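Local coordinates for Aureochrome1 (Vaucheria frigida, PDB 3UE6), which is a blue-light photoreceptor that binds flavin mononucleotide in its LOV domain, a member of the PAS family, at residues Y35-A40 with N141-Q146; N47-D52 with N58-A63; S110-N115 with D152-L157. All coordinates share one frame; numbering follows the deposited sequence.

Overall arrangement
The three contacts share one five-stranded antiparallel sheet of the PAS/LOV fold, and each touches FMN. Contacts 1 and 2 lie side by side, their centres about 10 Å apart, because strands 139-145 and 48-52 are neighbours in the sheet; both also touch the second subunit. Contact 3 lies farther off, its centre about 19 Å from that of contact 1 and about 22 Å from that of contact 2, at the edge strand 109-116. Along the chain, contact 2 falls between the two segments of contact 1 and closes before contact 3 opens, whereas contacts 1 and 3 interleave. The flavin site is thus tied to a subunit interface and to the C-terminal helix 151-161.

Contact 1: residues Y35-A40 with N141-Q146; sequences YSLVKA and NYVGVQ. With FMN (flavin mononucleotide), chain G.
Leu37 and Val143 meet where helix 36-40 packs against strand 141-145; the side-chain pairs across it are all apolar, and no hydrogen bond crosses. Leu37 CD1 lies 4.1 Å from Val143 CB, the two side chains crossing obliquely. The bond from Leu37 CA to CB does not aim at the strand; with CG trans to the backbone N (chi1 169°), the chain turns so that its end closes the gap. One helical turn on, Ala40 does point at the strand, and its CB sits 4.3 Å from Val143 CG1. Val145 CG2 packs 3.6 Å from Ala40 O. The segment axes run nearly parallel (18°) and 9.5 Å apart.

The other side of segment 141-146 faces FMN. Tyr142 points away from the helix, and its CB approaches the flavin methyl C7M at 3.6 Å; Gly144, without a side chain, brings its backbone N close to the same methyl. Gln146, just past the strand's last residue, can be followed outward: CB leads to CG, which lies 3.4 Å from FMN O4; the chain then bends at chi2, so that CD stays beside this oxygen and NE2 reaches it at 3.3 Å in a weak hydrogen bond (N-H...O 149°). NE2 also comes near FMN N5. Gln146 also packs on Asn125, Phe67 and Leu70. On the helix side, Leu37 packs on Phe48 of the second subunit, and its backbone N bonds to Gln45 OE1 of that subunit.

The chemistry thus differs by side: hydrocarbon toward the helix; toward the flavin, packing on the methyl by Tyr142 and Gly144 and one weak amide bond at O4. A glutamine near O4 and N5 is consistent with the role of its counterpart in other LOV domains, thought to sense flavin photochemistry.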
loop_
_atom_site.group_PDB
_atom_site.type_symbol
_atom_site.label_atom_id
_atom_site.label_comp_id
_atom_site.label_asym_id
_atom_site.label_seq_id
_atom_site.Cartn_x
_atom_site.Cartn_y
_atom_site.Cartn_z
ATOM N N TYR A 35 2.654 -1.019 -10.447
ATOM C CA TYR A 35 2.628 -1.569 -9.096
ATOM C C TYR A 35 1.220 -1.759 -8.556
ATOM O O TYR A 35 0.564 -0.805 -8.150
ATOM C CB TYR A 35 3.470 -0.715 -8.145
ATOM C CG TYR A 35 4.886 -1.210 -8.022
ATOM C CD1 TYR A 35 5.148 -2.555 -7.800
ATOM C CD2 TYR A 35 5.963 -0.345 -8.152
ATOM C CE1 TYR A 35 6.442 -3.024 -7.694
ATOM C CE2 TYR A 35 7.264 -0.807 -8.049
ATOM C CZ TYR A 35 7.496 -2.147 -7.821
ATOM O OH TYR A 35 8.785 -2.612 -7.716
ATOM N N SER A 36 0.774 -3.009 -8.559
ATOM C CA SER A 36 -0.546 -3.378 -8.072
ATOM C C SER A 36 -0.907 -2.636 -6.788
ATOM O O SER A 36 -2.058 -2.245 -6.585
ATOM C CB SER A 36 -0.605 -4.890 -7.842
ATOM O OG SER A 36 -1.735 -5.246 -7.068
ATOM N N LEU A 37 0.086 -2.456 -5.927
ATOM C CA LEU A 37 -0.108 -1.794 -4.646
ATOM C C LEU A 37 -0.283 -0.287 -4.812
ATOM O O LEU A 37 -1.186 0.314 -4.230
ATOM C CB LEU A 37 1.083 -2.078 -3.736
ATOM C CG LEU A 37 1.172 -1.265 -2.448
ATOM C CD1 LEU A 37 -0.016 -1.552 -1.538
ATOM C CD2 LEU A 37 2.484 -1.570 -1.741
ATOM N N VAL A 38 0.596 0.313 -5.606
ATOM C CA VAL A 38 0.605 1.754 -5.823
ATOM C C VAL A 38 -0.589 2.203 -6.660
ATOM O O VAL A 38 -1.215 3.222 -6.373
ATOM C CB VAL A 38 1.910 2.190 -6.518
ATOM C CG1 VAL A 38 1.905 3.691 -6.773
ATOM C CG2 VAL A 38 3.122 1.776 -5.680
ATOM N N LYS A 39 -0.899 1.432 -7.697
ATOM C CA LYS A 39 -2.040 1.722 -8.555
ATOM C C LYS A 39 -3.328 1.696 -7.728
ATOM O O LYS A 39 -4.226 2.509 -7.923
ATOM C CB LYS A 39 -2.113 0.709 -9.703
ATOM C CG LYS A 39 -2.617 1.290 -11.019
ATOM C CD LYS A 39 -4.139 1.349 -11.070
ATOM C CE LYS A 39 -4.625 2.692 -11.596
ATOM N NZ LYS A 39 -3.958 3.072 -12.875
ATOM N N ALA A 40 -3.396 0.762 -6.786
ATOM C CA ALA A 40 -4.564 0.618 -5.926
ATOM C C ALA A 40 -4.702 1.803 -4.979
ATOM O O ALA A 40 -5.791 2.339 -4.791
ATOM C CB ALA A 40 -4.485 -0.676 -5.137
ATOM N N ASN A 141 0.335 -9.749 2.261
ATOM C CA ASN A 141 -0.454 -8.599 2.682
ATOM C C ASN A 141 -1.634 -8.399 1.753
ATOM O O ASN A 141 -1.636 -8.878 0.619
ATOM C CB ASN A 141 0.385 -7.322 2.655
ATOM C CG ASN A 141 1.358 -7.231 3.806
ATOM O OD1 ASN A 141 2.571 -7.278 3.608
ATOM N ND2 ASN A 141 0.835 -7.074 5.017
ATOM N N TYR A 142 -2.634 -7.671 2.233
ATOM C CA TYR A 142 -3.741 -7.255 1.388
ATOM C C TYR A 142 -3.920 -5.752 1.500
ATOM O O TYR A 142 -3.708 -5.176 2.567
ATOM C CB TYR A 142 -5.035 -7.959 1.804
ATOM C CG TYR A 142 -5.191 -9.380 1.298
ATOM C CD1 TYR A 142 -5.754 -9.634 0.053
ATOM C CD2 TYR A 142 -4.799 -10.462 2.071
ATOM C CE1 TYR A 142 -5.911 -10.928 -0.413
ATOM C CE2 TYR A 142 -4.951 -11.762 1.617
ATOM C CZ TYR A 142 -5.507 -11.991 0.371
ATOM O OH TYR A 142 -5.662 -13.280 -0.096
ATOM N N VAL A 143 -4.294 -5.116 0.398
ATOM C CA VAL A 143 -4.685 -3.716 0.436
ATOM C C VAL A 143 -6.164 -3.600 0.067
ATOM O O VAL A 143 -6.592 -4.087 -0.977
ATOM C CB VAL A 143 -3.804 -2.840 -0.489
ATOM C CG1 VAL A 143 -3.741 -3.419 -1.899
ATOM C CG2 VAL A 143 -4.304 -1.400 -0.507
ATOM N N GLY A 144 -6.948 -2.990 0.951
ATOM C CA GLY A 144 -8.364 -2.791 0.701
ATOM C C GLY A 144 -8.652 -1.335 0.396
ATOM O O GLY A 144 -8.118 -0.441 1.048
ATOM N N VAL A 145 -9.495 -1.090 -0.602
ATOM C CA VAL A 145 -9.864 0.273 -0.966
ATOM C C VAL A 145 -11.377 0.458 -0.914
ATOM O O VAL A 145 -12.121 -0.222 -1.623
ATOM C CB VAL A 145 -9.357 0.647 -2.370
ATOM C CG1 VAL A 145 -9.815 2.049 -2.736
ATOM C CG2 VAL A 145 -7.843 0.541 -2.430
ATOM N N GLN A 146 -11.828 1.382 -0.075
ATOM C CA GLN A 146 -13.254 1.643 0.085
ATOM C C GLN A 146 -13.652 2.948 -0.594
ATOM O O GLN A 146 -12.837 3.858 -0.738
ATOM C CB GLN A 146 -13.630 1.689 1.568
ATOM C CG GLN A 146 -13.359 0.402 2.325
ATOM C CD GLN A 146 -11.883 0.172 2.583
ATOM O OE1 GLN A 146 -11.081 1.109 2.562
ATOM N NE2 GLN A 146 -11.515 -1.081 2.830
HETATM N N1 FMN G . -15.545 -6.397 3.787
HETATM C C2 FMN G . -16.491 -5.395 3.832
HETATM O O2 FMN G . -17.681 -5.678 3.988
HETATM N N3 FMN G . -16.104 -4.078 3.702
HETATM C C4 FMN G . -14.776 -3.756 3.529
HETATM O O4 FMN G . -14.432 -2.585 3.416
HETATM C C4A FMN G . -13.821 -4.764 3.487
HETATM N N5 FMN G . -12.481 -4.462 3.315
HETATM C C5A FMN G . -11.541 -5.470 3.270
HETATM C C6 FMN G . -10.201 -5.156 3.097
HETATM C C7 FMN G . -9.243 -6.161 3.049
HETATM C C7M FMN G . -7.791 -5.812 2.861
HETATM C C8 FMN G . -9.633 -7.489 3.177
HETATM C C8M FMN G . -8.597 -8.570 3.125
HETATM C C9 FMN G . -10.977 -7.805 3.350
HETATM C C9A FMN G . -11.937 -6.795 3.398
HETATM N N10 FMN G . -13.278 -7.092 3.584
HETATM C C10 FMN G . -14.215 -6.087 3.615
HETATM C "C1'" FMN G . -13.761 -8.505 3.704
HETATM C "C2'" FMN G . -13.740 -9.068 5.115
HETATM O "O2'" FMN G . -12.549 -8.700 5.765
HETATM C "C3'" FMN G . -13.853 -10.587 5.029
HETATM O "O3'" FMN G . -12.771 -11.124 4.299
HETATM C "C4'" FMN G . -15.170 -10.967 4.362
HETATM O "O4'" FMN G . -16.234 -10.511 5.164
HETATM C "C5'" FMN G . -15.325 -12.471 4.154
HETATM O "O5'" FMN G . -14.803 -13.173 5.261
HETATM P P FMN G . -15.760 -13.830 6.379
HETATM O O1P FMN G . -16.501 -12.708 7.069
HETATM O O2P FMN G . -14.931 -14.574 7.395
HETATM O O3P FMN G . -16.750 -14.783 5.755
#

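Contact 2: residues N47-D52 with N58-A63. With FMN (flavin mononucleotide), chain G.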
loop_
_atom_site.group_PDB
_atom_site.type_symbol
_atom_site.label_atom_id
_atom_site.label_comp_id
_atom_site.label_asym_id
_atom_site.label_seq_id
_atom_site.Cartn_x
_atom_site.Cartn_y
_atom_site.Cartn_z
ATOM N N ASN A 47 -8.842 6.491 1.186
ATOM C CA ASN A 47 -9.640 5.482 1.881
ATOM C C ASN A 47 -9.102 4.080 1.629
ATOM O O ASN A 47 -9.490 3.421 0.663
ATOM C CB ASN A 47 -11.114 5.539 1.472
ATOM C CG ASN A 47 -11.741 6.889 1.733
ATOM O OD1 ASN A 47 -11.351 7.604 2.657
ATOM N ND2 ASN A 47 -12.720 7.248 0.913
ATOM N N PHE A 48 -8.207 3.619 2.493
ATOM C CA PHE A 48 -7.665 2.280 2.335
ATOM C C PHE A 48 -7.221 1.664 3.650
ATOM O O PHE A 48 -7.097 2.348 4.668
ATOM C CB PHE A 48 -6.504 2.284 1.336
ATOM C CG PHE A 48 -5.310 3.076 1.792
ATOM C CD1 PHE A 48 -4.310 2.476 2.545
ATOM C CD2 PHE A 48 -5.181 4.418 1.465
ATOM C CE1 PHE A 48 -3.204 3.202 2.967
ATOM C CE2 PHE A 48 -4.078 5.149 1.882
ATOM C CZ PHE A 48 -3.088 4.540 2.634
ATOM N N VAL A 49 -6.989 0.357 3.613
ATOM C CA VAL A 49 -6.406 -0.354 4.741
ATOM C C VAL A 49 -5.336 -1.333 4.261
ATOM O O VAL A 49 -5.268 -1.667 3.075
ATOM C CB VAL A 49 -7.475 -1.117 5.556
ATOM C CG1 VAL A 49 -8.527 -0.153 6.100
ATOM C CG2 VAL A 49 -8.126 -2.182 4.695
ATOM N N ILE A 50 -4.493 -1.774 5.187
ATOM C CA ILE A 50 -3.536 -2.838 4.918
ATOM C C ILE A 50 -3.742 -3.940 5.947
ATOM O O ILE A 50 -3.772 -3.674 7.148
ATOM C CB ILE A 50 -2.082 -2.356 5.049
ATOM C CG1 ILE A 50 -1.849 -1.070 4.256
ATOM C CG2 ILE A 50 -1.127 -3.449 4.583
ATOM C CD1 ILE A 50 -1.663 -1.287 2.772
ATOM N N THR A 51 -3.887 -5.174 5.481
ATOM C CA THR A 51 -4.004 -6.312 6.384
ATOM C C THR A 51 -2.757 -7.180 6.320
ATOM O O THR A 51 -2.029 -7.159 5.329
ATOM C CB THR A 51 -5.234 -7.166 6.056
ATOM O OG1 THR A 51 -5.044 -7.805 4.788
ATOM C CG2 THR A 51 -6.481 -6.303 6.015
ATOM N N ASP A 52 -2.518 -7.935 7.386
ATOM C CA ASP A 52 -1.411 -8.877 7.427
ATOM C C ASP A 52 -1.947 -10.296 7.293
ATOM O O ASP A 52 -2.580 -10.816 8.212
ATOM C CB ASP A 52 -0.637 -8.732 8.737
ATOM C CG ASP A 52 0.708 -9.426 8.702
ATOM O OD1 ASP A 52 0.841 -10.442 7.986
ATOM O OD2 ASP A 52 1.634 -8.948 9.391
ATOM N N ASN A 58 -6.265 -12.460 9.132
ATOM C CA ASN A 58 -6.050 -11.325 8.235
ATOM C C ASN A 58 -6.448 -9.973 8.840
ATOM O O ASN A 58 -7.331 -9.293 8.315
ATOM C CB ASN A 58 -6.834 -11.564 6.943
ATOM C CG ASN A 58 -6.232 -10.860 5.743
ATOM O OD1 ASN A 58 -6.876 -10.741 4.703
ATOM N ND2 ASN A 58 -4.991 -10.407 5.873
ATOM N N PRO A 59 -5.793 -9.579 9.945
ATOM C CA PRO A 59 -6.176 -8.367 10.683
ATOM C C PRO A 59 -5.601 -7.087 10.084
ATOM O O PRO A 59 -4.581 -7.130 9.391
ATOM C CB PRO A 59 -5.566 -8.602 12.063
ATOM C CG PRO A 59 -4.349 -9.421 11.783
ATOM C CD PRO A 59 -4.685 -10.299 10.599
ATOM N N ILE A 60 -6.260 -5.963 10.361
ATOM C CA ILE A 60 -5.808 -4.654 9.906
ATOM C C ILE A 60 -4.552 -4.230 10.653
ATOM O O ILE A 60 -4.476 -4.354 11.877
ATOM C CB ILE A 60 -6.876 -3.575 10.154
ATOM C CG1 ILE A 60 -8.140 -3.860 9.342
ATOM C CG2 ILE A 60 -6.328 -2.191 9.828
ATOM C CD1 ILE A 60 -9.245 -2.850 9.584
ATOM N N VAL A 61 -3.574 -3.708 9.921
ATOM C CA VAL A 61 -2.331 -3.265 10.541
ATOM C C VAL A 61 -2.006 -1.811 10.190
ATOM O O VAL A 61 -1.106 -1.206 10.773
ATOM C CB VAL A 61 -1.155 -4.196 10.196
ATOM C CG1 VAL A 61 -1.315 -5.524 10.925
ATOM C CG2 VAL A 61 -1.067 -4.420 8.690
ATOM N N TYR A 62 -2.745 -1.260 9.233
ATOM C CA TYR A 62 -2.748 0.179 9.003
ATOM C C TYR A 62 -4.069 0.617 8.374
ATOM O O TYR A 62 -4.669 -0.125 7.598
ATOM C CB TYR A 62 -1.560 0.626 8.144
ATOM C CG TYR A 62 -1.565 2.122 7.897
ATOM C CD1 TYR A 62 -0.900 2.992 8.752
ATOM C CD2 TYR A 62 -2.259 2.665 6.824
ATOM C CE1 TYR A 62 -0.920 4.360 8.540
ATOM C CE2 TYR A 62 -2.286 4.027 6.603
ATOM C CZ TYR A 62 -1.613 4.872 7.461
ATOM O OH TYR A 62 -1.640 6.229 7.238
ATOM N N ALA A 63 -4.516 1.823 8.715
ATOM C CA ALA A 63 -5.731 2.388 8.135
ATOM C C ALA A 63 -5.568 3.890 7.899
ATOM O O ALA A 63 -5.117 4.621 8.785
ATOM C CB ALA A 63 -6.929 2.112 9.031
HETATM N N1 FMN G . -15.545 -6.397 3.787
HETATM C C2 FMN G . -16.491 -5.395 3.832
HETATM O O2 FMN G . -17.681 -5.678 3.988
HETATM N N3 FMN G . -16.104 -4.078 3.702
HETATM C C4 FMN G . -14.776 -3.756 3.529
HETATM O O4 FMN G . -14.432 -2.585 3.416
HETATM C C4A FMN G . -13.821 -4.764 3.487
HETATM N N5 FMN G . -12.481 -4.462 3.315
HETATM C C5A FMN G . -11.541 -5.470 3.270
HETATM C C6 FMN G . -10.201 -5.156 3.097
HETATM C C7 FMN G . -9.243 -6.161 3.049
HETATM C C7M FMN G . -7.791 -5.812 2.861
HETATM C C8 FMN G . -9.633 -7.489 3.177
HETATM C C8M FMN G . -8.597 -8.570 3.125
HETATM C C9 FMN G . -10.977 -7.805 3.350
HETATM C C9A FMN G . -11.937 -6.795 3.398
HETATM N N10 FMN G . -13.278 -7.092 3.584
HETATM C C10 FMN G . -14.215 -6.087 3.615
HETATM C "C1'" FMN G . -13.761 -8.505 3.704
HETATM C "C2'" FMN G . -13.740 -9.068 5.115
HETATM O "O2'" FMN G . -12.549 -8.700 5.765
HETATM C "C3'" FMN G . -13.853 -10.587 5.029
HETATM O "O3'" FMN G . -12.771 -11.124 4.299
HETATM C "C4'" FMN G . -15.170 -10.967 4.362
HETATM O "O4'" FMN G . -16.234 -10.511 5.164
HETATM C "C5'" FMN G . -15.325 -12.471 4.154
HETATM O "O5'" FMN G . -14.803 -13.173 5.261
HETATM P P FMN G . -15.760 -13.830 6.379
HETATM O O1P FMN G . -16.501 -12.708 7.069
HETATM O O2P FMN G . -14.931 -14.574 7.395
HETATM O O3P FMN G . -16.750 -14.783 5.755
#
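Phe48 and Tyr62 bring their rings together at the edge of Tyr62: Phe48 CE1 lies near the plane of the tyrosine ring, 3.8 Å from Tyr62 CE2. Tyr62 CE2, in turn, approaches the Phe48 ring obliquely. Tyr62 also packs on Val61 of the second subunit.

Ile50 marks an irregularity between these antiparallel strands. Its N donates to Tyr62 O at 2.9 Å, whereas Ile50 O receives Val61 N at 2.8 Å in a nearly straight bond (172°) and Tyr62 N only weakly at 3.4 Å. Two residues facing one is the signature of a classic beta bulge, and the register accordingly slips by one before Thr51. Beyond it, Asp52 N bonds to Pro59 O at 3.0 Å.

Thr51 and Asn58 approach the flavin end of the hairpin. Asn58 ND2 gives a weak, bent hydrogen bond to Thr51 OG1 (117°), and Thr51 CG2 packs 3.5 Å from FMN C7M. Val49 CG1 meets Ala63 CB at 4.0 Å, while its other branch, CG2, turns to FMN C6.

Strand 60-63 is one of the two outermost in the sheet; strand 48-52 pairs on its other edge with strand 139-145, and Ile60 and Ala63 rest on helix 75-78.

Contact 3: residues S110-N115 with D152-L157. With FMN (flavin mononucleotide), chain G.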
loop_
_atom_site.group_PDB
_atom_site.type_symbol
_atom_site.label_atom_id
_atom_site.label_comp_id
_atom_site.label_asym_id
_atom_site.label_seq_id
_atom_site.Cartn_x
_atom_site.Cartn_y
_atom_site.Cartn_z
ATOM N N SER A 110 -13.491 -6.535 -7.025
ATOM C CA SER A 110 -14.193 -5.446 -6.375
ATOM C C SER A 110 -15.670 -5.792 -6.262
ATOM O O SER A 110 -16.243 -6.427 -7.152
ATOM C CB SER A 110 -13.996 -4.140 -7.140
ATOM O OG SER A 110 -14.327 -4.290 -8.505
ATOM N N VAL A 111 -16.273 -5.389 -5.151
ATOM C CA VAL A 111 -17.680 -5.661 -4.908
ATOM C C VAL A 111 -18.363 -4.437 -4.324
ATOM O O VAL A 111 -17.742 -3.656 -3.603
ATOM C CB VAL A 111 -17.866 -6.839 -3.938
ATOM C CG1 VAL A 111 -19.324 -7.257 -3.905
ATOM C CG2 VAL A 111 -16.995 -8.003 -4.348
ATOM N N CYS A 112 -19.643 -4.272 -4.640
ATOM C CA CYS A 112 -20.442 -3.208 -4.058
ATOM C C CYS A 112 -21.451 -3.796 -3.067
ATOM O O CYS A 112 -22.350 -4.547 -3.451
ATOM C CB CYS A 112 -21.153 -2.412 -5.154
ATOM S SG CYS A 112 -22.055 -0.965 -4.548
ATOM N N LEU A 113 -21.284 -3.457 -1.792
ATOM C CA LEU A 113 -22.172 -3.947 -0.739
ATOM C C LEU A 113 -22.502 -2.871 0.298
ATOM O O LEU A 113 -21.782 -1.876 0.430
ATOM C CB LEU A 113 -21.591 -5.188 -0.049
ATOM C CG LEU A 113 -20.100 -5.289 0.299
ATOM C CD1 LEU A 113 -19.485 -3.960 0.709
ATOM C CD2 LEU A 113 -19.891 -6.332 1.387
ATOM N N LEU A 114 -23.593 -3.083 1.030
ATOM C CA LEU A 114 -23.979 -2.193 2.116
ATOM C C LEU A 114 -23.060 -2.377 3.320
ATOM O O LEU A 114 -22.945 -3.477 3.863
ATOM C CB LEU A 114 -25.418 -2.476 2.542
ATOM C CG LEU A 114 -26.082 -1.378 3.371
ATOM C CD1 LEU A 114 -26.188 -0.116 2.539
ATOM C CD2 LEU A 114 -27.456 -1.827 3.859
ATOM N N ASN A 115 -22.408 -1.294 3.733
ATOM C CA ASN A 115 -21.591 -1.302 4.942
ATOM C C ASN A 115 -22.139 -0.373 6.025
ATOM O O ASN A 115 -22.973 0.492 5.756
ATOM C CB ASN A 115 -20.136 -0.938 4.629
ATOM C CG ASN A 115 -19.339 -2.108 4.098
ATOM O OD1 ASN A 115 -18.177 -1.951 3.714
ATOM N ND2 ASN A 115 -19.956 -3.288 4.070
ATOM N N ASP A 152 -27.735 5.524 -7.170
ATOM C CA ASP A 152 -27.883 5.254 -8.596
ATOM C C ASP A 152 -26.751 4.398 -9.146
ATOM O O ASP A 152 -26.986 3.450 -9.892
ATOM C CB ASP A 152 -27.968 6.567 -9.369
ATOM C CG ASP A 152 -28.974 7.521 -8.768
ATOM O OD1 ASP A 152 -28.553 8.486 -8.095
ATOM O OD2 ASP A 152 -30.190 7.301 -8.958
ATOM N N TYR A 153 -25.521 4.754 -8.793
ATOM C CA TYR A 153 -24.356 3.990 -9.218
ATOM C C TYR A 153 -24.416 2.583 -8.622
ATOM O O TYR A 153 -24.092 1.600 -9.292
ATOM C CB TYR A 153 -23.066 4.700 -8.797
ATOM C CG TYR A 153 -21.807 4.188 -9.467
ATOM C CD1 TYR A 153 -21.858 3.516 -10.686
ATOM C CD2 TYR A 153 -20.565 4.368 -8.872
ATOM C CE1 TYR A 153 -20.701 3.046 -11.293
ATOM C CE2 TYR A 153 -19.408 3.901 -9.471
ATOM C CZ TYR A 153 -19.480 3.242 -10.677
ATOM O OH TYR A 153 -18.320 2.782 -11.261
ATOM N N ALA A 154 -24.845 2.491 -7.365
ATOM C CA ALA A 154 -24.946 1.208 -6.672
ATOM C C ALA A 154 -25.954 0.268 -7.324
ATOM O O ALA A 154 -25.700 -0.930 -7.439
ATOM C CB ALA A 154 -25.291 1.421 -5.202
ATOM N N LYS A 155 -27.099 0.805 -7.741
ATOM C CA LYS A 155 -28.098 -0.004 -8.433
ATOM C C LYS A 155 -27.480 -0.619 -9.687
ATOM O O LYS A 155 -27.650 -1.804 -9.971
ATOM C CB LYS A 155 -29.325 0.834 -8.802
ATOM C CG LYS A 155 -30.111 1.397 -7.617
ATOM C CD LYS A 155 -31.340 2.161 -8.104
ATOM C CE LYS A 155 -32.185 2.713 -6.963
ATOM N NZ LYS A 155 -33.361 3.491 -7.455
ATOM N N LEU A 156 -26.747 0.202 -10.428
ATOM C CA LEU A 156 -26.060 -0.247 -11.628
ATOM C C LEU A 156 -25.046 -1.338 -11.293
ATOM O O LEU A 156 -25.022 -2.397 -11.926
ATOM C CB LEU A 156 -25.357 0.935 -12.297
ATOM C CG LEU A 156 -24.963 0.774 -13.765
ATOM C CD1 LEU A 156 -26.187 0.896 -14.655
ATOM C CD2 LEU A 156 -23.923 1.810 -14.143
ATOM N N LEU A 157 -24.211 -1.071 -10.295
ATOM C CA LEU A 157 -23.148 -1.997 -9.916
ATOM C C LEU A 157 -23.681 -3.339 -9.435
ATOM O O LEU A 157 -23.107 -4.385 -9.731
ATOM C CB LEU A 157 -22.267 -1.377 -8.832
ATOM C CG LEU A 157 -21.432 -0.175 -9.272
ATOM C CD1 LEU A 157 -20.707 0.437 -8.088
ATOM C CD2 LEU A 157 -20.445 -0.598 -10.351
HETATM N N1 FMN G . -15.545 -6.397 3.787
HETATM C C2 FMN G . -16.491 -5.395 3.832
HETATM O O2 FMN G . -17.681 -5.678 3.988
HETATM N N3 FMN G . -16.104 -4.078 3.702
HETATM C C4 FMN G . -14.776 -3.756 3.529
HETATM O O4 FMN G . -14.432 -2.585 3.416
HETATM C C4A FMN G . -13.821 -4.764 3.487
HETATM N N5 FMN G . -12.481 -4.462 3.315
HETATM C C5A FMN G . -11.541 -5.470 3.270
HETATM C C6 FMN G . -10.201 -5.156 3.097
HETATM C C7 FMN G . -9.243 -6.161 3.049
HETATM C C7M FMN G . -7.791 -5.812 2.861
HETATM C C8 FMN G . -9.633 -7.489 3.177
HETATM C C8M FMN G . -8.597 -8.570 3.125
HETATM C C9 FMN G . -10.977 -7.805 3.350
HETATM C C9A FMN G . -11.937 -6.795 3.398
HETATM N N10 FMN G . -13.278 -7.092 3.584
HETATM C C10 FMN G . -14.215 -6.087 3.615
HETATM C "C1'" FMN G . -13.761 -8.505 3.704
HETATM C "C2'" FMN G . -13.740 -9.068 5.115
HETATM O "O2'" FMN G . -12.549 -8.700 5.765
HETATM C "C3'" FMN G . -13.853 -10.587 5.029
HETATM O "O3'" FMN G . -12.771 -11.124 4.299
HETATM C "C4'" FMN G . -15.170 -10.967 4.362
HETATM O "O4'" FMN G . -16.234 -10.511 5.164
HETATM C "C5'" FMN G . -15.325 -12.471 4.154
HETATM O "O5'" FMN G . -14.803 -13.173 5.261
HETATM P P FMN G . -15.760 -13.830 6.379
HETATM O O1P FMN G . -16.501 -12.708 7.069
HETATM O O2P FMN G . -14.931 -14.574 7.395
HETATM O O3P FMN G . -16.750 -14.783 5.755
#
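On strand 109-116, one of the two outermost strands of the PAS sheet within the chain, Cys112 meets Ala154 and Leu157 of the C-terminal helix 151-161. Its CB points toward the helix and lies 4.0 Å from Leu157 CB. With SG trans to the backbone N (chi1 -175°), the sulfur extends to Ala154 CB at 4.1 Å and also borders Leu157 CD1. That methyl is held from two directions, since within the helix it sits over the centre of the Tyr153 ring face, 3.8 Å above the plane, in a CH-pi arrangement. The segments share no hydrogen bond, and the joint surface is small, 115 Å² counting both sides, so the contact rests on a few apolar atoms. Leu126 of strand 122-133 gives Leu157 a further apolar neighbour.

A helix that follows the last strand of the LOV fold and packs on the outer surface of the sheet is found also in phototropin LOV2, where it is thought to pass on the light signal; helix 151-161 is placed consistently with such a role. Cys112 SG is 12.1 Å from FMN C4A, the carbon to which LOV domains attach a cysteine upon illumination, so the adduct-forming residue must be another one.

Leu113 and Asn115 belong to the flavin side of the strand. Leu113 CD2 comes to 3.5 Å from FMN O2. Asn115 OD1 accepts the hydrogen of FMN N3 at 3.0 Å in an almost perfectly straight bond (177°), while Asn115 ND2 gives a weaker one to FMN O2 at 3.3 Å. The same ND2 also bonds weakly to Leu114 O, and Asn125 ND2 donates to OD1, so both ends of the amide are gripped twice and its rotation is fixed against the pyrimidine edge of the flavin.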